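Local coordinates for protein 4-hydroxy-tetrahydrodipicolinate synthase (Aquifex aeolicus, PDB 2EHH) that probably condenses pyruvate with aspartate semialdehyde through a Schiff base to give 4-hydroxy-tetrahydrodipicolinate, a step of lysine biosynthesis by the diaminopimelate pathway, at residues A122-P135 with L150-S163. Sequence-based numbering, arbitrary orientation.
Sequences AQEVDIPIIIYNIP and LASECENIVASKES
Ile-129 to Asn-133 and Ile-157 to Glu-162 pair as parallel neighbours, the fifth and sixth strands of a TIM barrel. Their backbone bonds run from Ile-129 N to Asn-156 O through to Ser-163 N to Asn-133 O, and a beta bulge shifts the register at Val-158, whose N still bonds to Ile-129 O.

Ile-131 lies on the outer face, toward the helices: its CD1 meets Ile-157 CG2 at 3.8 Å, and branched apolar chains suit this layer, which Phe-118 of helix 111-124 extends. Further along that face Asn-133 ND2 donates to Glu-162 OE1 (3.0 Å) on the syn side, with amide and carboxylate planes 42° apart. Glu-162 suits its place by having two acceptor oxygens: turned back about its CB-CG bond (chi2 -67°), it takes Ser-160 OG on OE2 at 2.6 Å, while OE1 also makes a salt bridge to Arg-169. A glutamine in place of Glu-162 would probably leave Arg-169 without the charge it pairs with here.

The inner face holds the predicted catalytic pair, Lys-161 as Schiff-base former and Tyr-132 as proton donor/acceptor. Tyr-106 of the second subunit packs on Tyr-132, and Gly-186 O bonds to Ser-163 OG, in plane at the edge of the Tyr-132 ring. Extended throughout, the long aliphatic chain of Lys-161 runs over one face of that ring, CD making a CH-pi contact 3.7 Å from the centroid, set toward the rim. Beyond it Lys-161 NZ comes within 3.3 Å of Tyr-132 OH.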
loop_
_atom_site.group_PDB
_atom_site.type_symbol
_atom_site.label_atom_id
_atom_site.label_comp_id
_atom_site.label_asym_id
_atom_site.label_seq_id
_atom_site.Cartn_x
_atom_site.Cartn_y
_atom_site.Cartn_z
ATOM N N ALA A 122 9.846 2.656 30.511
ATOM C CA ALA A 122 9.665 3.946 31.182
ATOM C C ALA A 122 9.583 3.854 32.706
ATOM O O ALA A 122 10.177 4.672 33.416
ATOM C CB ALA A 122 8.409 4.648 30.639
ATOM N N GLN A 123 8.841 2.874 33.215
ATOM C CA GLN A 123 8.702 2.720 34.658
ATOM C C GLN A 123 9.965 2.159 35.298
ATOM O O GLN A 123 10.191 2.329 36.494
ATOM C CB GLN A 123 7.511 1.816 34.992
ATOM C CG GLN A 123 6.171 2.368 34.520
ATOM C CD GLN A 123 4.994 1.649 35.141
ATOM O OE1 GLN A 123 4.948 0.418 35.168
ATOM N NE2 GLN A 123 4.027 2.413 35.637
ATOM N N GLU A 124 10.792 1.492 34.500
ATOM C CA GLU A 124 12.029 0.916 35.011
ATOM C C GLU A 124 13.168 1.921 35.085
ATOM O O GLU A 124 13.948 1.912 36.038
ATOM C CB GLU A 124 12.467 -0.264 34.143
ATOM C CG GLU A 124 11.931 -1.592 34.609
ATOM C CD GLU A 124 12.320 -1.882 36.044
ATOM O OE1 GLU A 124 13.536 -1.927 36.334
ATOM O OE2 GLU A 124 11.409 -2.055 36.882
ATOM N N VAL A 125 13.253 2.793 34.085
ATOM C CA VAL A 125 14.324 3.780 34.021
ATOM C C VAL A 125 13.830 5.220 34.051
ATOM O O VAL A 125 13.072 5.652 33.175
ATOM C CB VAL A 125 15.163 3.579 32.744
ATOM C CG1 VAL A 125 16.452 4.373 32.834
ATOM C CG2 VAL A 125 15.441 2.098 32.543
ATOM N N ASP A 126 14.282 5.964 35.056
ATOM C CA ASP A 126 13.899 7.357 35.219
ATOM C C ASP A 126 14.704 8.280 34.306
ATOM O O ASP A 126 15.528 9.074 34.766
ATOM C CB ASP A 126 14.070 7.764 36.688
ATOM C CG ASP A 126 13.728 9.219 36.936
ATOM O OD1 ASP A 126 12.779 9.723 36.301
ATOM O OD2 ASP A 126 14.402 9.855 37.776
ATOM N N ILE A 127 14.470 8.165 33.002
ATOM C CA ILE A 127 15.159 8.996 32.018
ATOM C C ILE A 127 14.150 9.429 30.958
ATOM O O ILE A 127 13.243 8.671 30.617
ATOM C CB ILE A 127 16.310 8.217 31.329
ATOM C CG1 ILE A 127 17.112 9.156 30.421
ATOM C CG2 ILE A 127 15.747 7.062 30.502
ATOM C CD1 ILE A 127 18.261 8.473 29.695
ATOM N N PRO A 128 14.281 10.656 30.433
ATOM C CA PRO A 128 13.327 11.092 29.409
ATOM C C PRO A 128 13.373 10.139 28.214
ATOM O O PRO A 128 14.445 9.803 27.722
ATOM C CB PRO A 128 13.817 12.493 29.056
ATOM C CG PRO A 128 14.390 12.979 30.364
ATOM C CD PRO A 128 15.166 11.763 30.836
ATOM N N ILE A 129 12.205 9.711 27.755
ATOM C CA ILE A 129 12.122 8.782 26.638
ATOM C C ILE A 129 11.394 9.353 25.432
ATOM O O ILE A 129 10.340 9.975 25.568
ATOM C CB ILE A 129 11.407 7.486 27.069
ATOM C CG1 ILE A 129 12.257 6.761 28.116
ATOM C CG2 ILE A 129 11.149 6.591 25.852
ATOM C CD1 ILE A 129 11.522 5.651 28.832
ATOM N N ILE A 130 11.973 9.132 24.256
ATOM C CA ILE A 130 11.389 9.585 22.999
ATOM C C ILE A 130 10.987 8.352 22.200
ATOM O O ILE A 130 11.827 7.509 21.886
ATOM C CB ILE A 130 12.400 10.380 22.135
ATOM C CG1 ILE A 130 13.006 11.525 22.945
ATOM C CG2 ILE A 130 11.697 10.929 20.884
ATOM C CD1 ILE A 130 14.073 12.311 22.196
ATOM N N ILE A 131 9.703 8.240 21.887
ATOM C CA ILE A 131 9.220 7.118 21.093
ATOM C C ILE A 131 9.682 7.344 19.654
ATOM O O ILE A 131 9.700 8.480 19.173
ATOM C CB ILE A 131 7.677 7.048 21.121
ATOM C CG1 ILE A 131 7.205 6.649 22.520
ATOM C CG2 ILE A 131 7.176 6.049 20.077
ATOM C CD1 ILE A 131 5.701 6.792 22.721
ATOM N N TYR A 132 10.068 6.275 18.966
ATOM C CA TYR A 132 10.507 6.411 17.582
ATOM C C TYR A 132 9.604 5.570 16.689
ATOM O O TYR A 132 9.681 4.340 16.688
ATOM C CB TYR A 132 11.974 5.979 17.439
ATOM C CG TYR A 132 12.518 6.062 16.026
ATOM C CD1 TYR A 132 11.908 6.867 15.063
ATOM C CD2 TYR A 132 13.670 5.358 15.659
ATOM C CE1 TYR A 132 12.426 6.971 13.776
ATOM C CE2 TYR A 132 14.196 5.461 14.372
ATOM C CZ TYR A 132 13.569 6.270 13.439
ATOM O OH TYR A 132 14.094 6.402 12.172
ATOM N N ASN A 133 8.741 6.252 15.942
ATOM C CA ASN A 133 7.795 5.594 15.047
ATOM C C ASN A 133 8.251 5.713 13.600
ATOM O O ASN A 133 8.399 6.819 13.076
ATOM C CB ASN A 133 6.406 6.229 15.204
ATOM C CG ASN A 133 5.339 5.535 14.369
ATOM O OD1 ASN A 133 5.062 4.347 14.555
ATOM N ND2 ASN A 133 4.724 6.279 13.452
ATOM N N ILE A 134 8.485 4.572 12.959
ATOM C CA ILE A 134 8.904 4.548 11.564
ATOM C C ILE A 134 8.399 3.255 10.928
ATOM O O ILE A 134 9.148 2.302 10.704
ATOM C CB ILE A 134 10.446 4.674 11.420
ATOM C CG1 ILE A 134 10.826 4.635 9.937
ATOM C CG2 ILE A 134 11.156 3.584 12.229
ATOM C CD1 ILE A 134 12.177 5.269 9.626
ATOM N N PRO A 135 7.092 3.213 10.637
ATOM C CA PRO A 135 6.422 2.063 10.031
ATOM C C PRO A 135 7.120 1.498 8.791
ATOM O O PRO A 135 7.105 0.285 8.574
ATOM C CB PRO A 135 5.027 2.605 9.715
ATOM C CG PRO A 135 4.807 3.602 10.808
ATOM C CD PRO A 135 6.137 4.312 10.879
ATOM N N LEU A 150 0.170 6.015 26.929
ATOM C CA LEU A 150 1.545 5.992 27.421
ATOM C C LEU A 150 2.011 7.318 28.006
ATOM O O LEU A 150 2.597 7.356 29.092
ATOM C CB LEU A 150 2.493 5.585 26.297
ATOM C CG LEU A 150 2.579 4.086 26.009
ATOM C CD1 LEU A 150 3.330 3.838 24.701
ATOM C CD2 LEU A 150 3.292 3.404 27.179
ATOM N N ALA A 151 1.764 8.404 27.282
ATOM C CA ALA A 151 2.179 9.726 27.734
ATOM C C ALA A 151 1.402 10.152 28.976
ATOM O O ALA A 151 1.900 10.927 29.798
ATOM C CB ALA A 151 1.990 10.746 26.615
ATOM N N SER A 152 0.183 9.638 29.112
ATOM C CA SER A 152 -0.657 9.968 30.257
ATOM C C SER A 152 -0.241 9.213 31.518
ATOM O O SER A 152 -0.270 9.767 32.615
ATOM C CB SER A 152 -2.126 9.664 29.942
ATOM O OG SER A 152 -2.606 10.495 28.901
ATOM N N GLU A 153 0.153 7.955 31.358
ATOM C CA GLU A 153 0.554 7.129 32.491
ATOM C C GLU A 153 2.007 7.324 32.917
ATOM O O GLU A 153 2.331 7.194 34.101
ATOM C CB GLU A 153 0.298 5.660 32.176
ATOM N N CYS A 154 2.881 7.632 31.963
ATOM C CA CYS A 154 4.298 7.829 32.262
ATOM C C CYS A 154 4.750 9.264 31.996
ATOM O O CYS A 154 4.898 9.664 30.844
ATOM C CB CYS A 154 5.151 6.870 31.421
ATOM S SG CYS A 154 4.684 5.130 31.547
ATOM N N GLU A 155 4.985 10.033 33.058
ATOM C CA GLU A 155 5.429 11.417 32.897
ATOM C C GLU A 155 6.769 11.361 32.183
ATOM O O GLU A 155 7.238 12.338 31.608
ATOM C CB GLU A 155 5.611 12.090 34.261
ATOM C CG GLU A 155 4.429 11.919 35.205
ATOM C CD GLU A 155 4.437 12.926 36.342
ATOM O OE1 GLU A 155 5.528 13.211 36.886
ATOM O OE2 GLU A 155 3.347 13.425 36.700
ATOM N N ASN A 156 7.352 10.174 32.241
ATOM C CA ASN A 156 8.641 9.826 31.671
ATOM C C ASN A 156 8.693 9.833 30.126
ATOM O O ASN A 156 9.747 10.071 29.523
ATOM C CB ASN A 156 9.003 8.437 32.213
ATOM C CG ASN A 156 10.454 8.135 32.089
ATOM O OD1 ASN A 156 11.216 8.949 31.575
ATOM N ND2 ASN A 156 10.860 6.967 32.561
ATOM N N ILE A 157 7.558 9.556 29.492
ATOM C CA ILE A 157 7.471 9.525 28.031
ATOM C C ILE A 157 7.052 10.921 27.578
ATOM O O ILE A 157 5.891 11.311 27.707
ATOM C CB ILE A 157 6.465 8.442 27.597
ATOM C CG1 ILE A 157 7.004 7.074 28.040
ATOM C CG2 ILE A 157 6.252 8.482 26.097
ATOM C CD1 ILE A 157 6.074 5.910 27.797
ATOM N N VAL A 158 8.016 11.657 27.031
ATOM C CA VAL A 158 7.811 13.054 26.646
ATOM C C VAL A 158 7.800 13.460 25.180
ATOM O O VAL A 158 7.492 14.610 24.865
ATOM C CB VAL A 158 8.875 13.926 27.323
ATOM C CG1 VAL A 158 8.850 13.699 28.829
ATOM C CG2 VAL A 158 10.249 13.575 26.764
ATOM N N ALA A 159 8.144 12.552 24.279
ATOM C CA ALA A 159 8.167 12.930 22.875
ATOM C C ALA A 159 8.127 11.744 21.928
ATOM O O ALA A 159 8.191 10.589 22.350
ATOM C CB ALA A 159 9.406 13.755 22.598
ATOM N N SER A 160 8.007 12.049 20.643
ATOM C CA SER A 160 7.997 11.021 19.614
ATOM C C SER A 160 8.680 11.519 18.352
ATOM O O SER A 160 8.435 12.642 17.902
ATOM C CB SER A 160 6.568 10.599 19.267
ATOM O OG SER A 160 6.581 9.593 18.261
ATOM N N LYS A 161 9.562 10.692 17.799
ATOM C CA LYS A 161 10.234 11.020 16.553
ATOM C C LYS A 161 9.344 10.365 15.512
ATOM O O LYS A 161 9.241 9.133 15.455
ATOM C CB LYS A 161 11.629 10.402 16.492
ATOM C CG LYS A 161 12.322 10.615 15.152
ATOM C CD LYS A 161 13.635 9.826 15.064
ATOM C CE LYS A 161 14.303 10.021 13.705
ATOM N NZ LYS A 161 15.448 9.086 13.490
ATOM N N GLU A 162 8.698 11.183 14.693
ATOM C CA GLU A 162 7.782 10.671 13.687
ATOM C C GLU A 162 8.317 10.663 12.259
ATOM O O GLU A 162 8.436 11.709 11.621
ATOM C CB GLU A 162 6.476 11.470 13.730
ATOM C CG GLU A 162 5.648 11.274 14.994
ATOM C CD GLU A 162 5.078 9.865 15.108
ATOM O OE1 GLU A 162 4.800 9.245 14.055
ATOM O OE2 GLU A 162 4.887 9.389 16.248
ATOM N N SER A 163 8.658 9.473 11.775
ATOM C CA SER A 163 9.124 9.306 10.405
ATOM C C SER A 163 7.905 8.733 9.697
ATOM O O SER A 163 7.810 7.522 9.480
ATOM C CB SER A 163 10.282 8.308 10.326
ATOM O OG SER A 163 11.421 8.799 11.006
#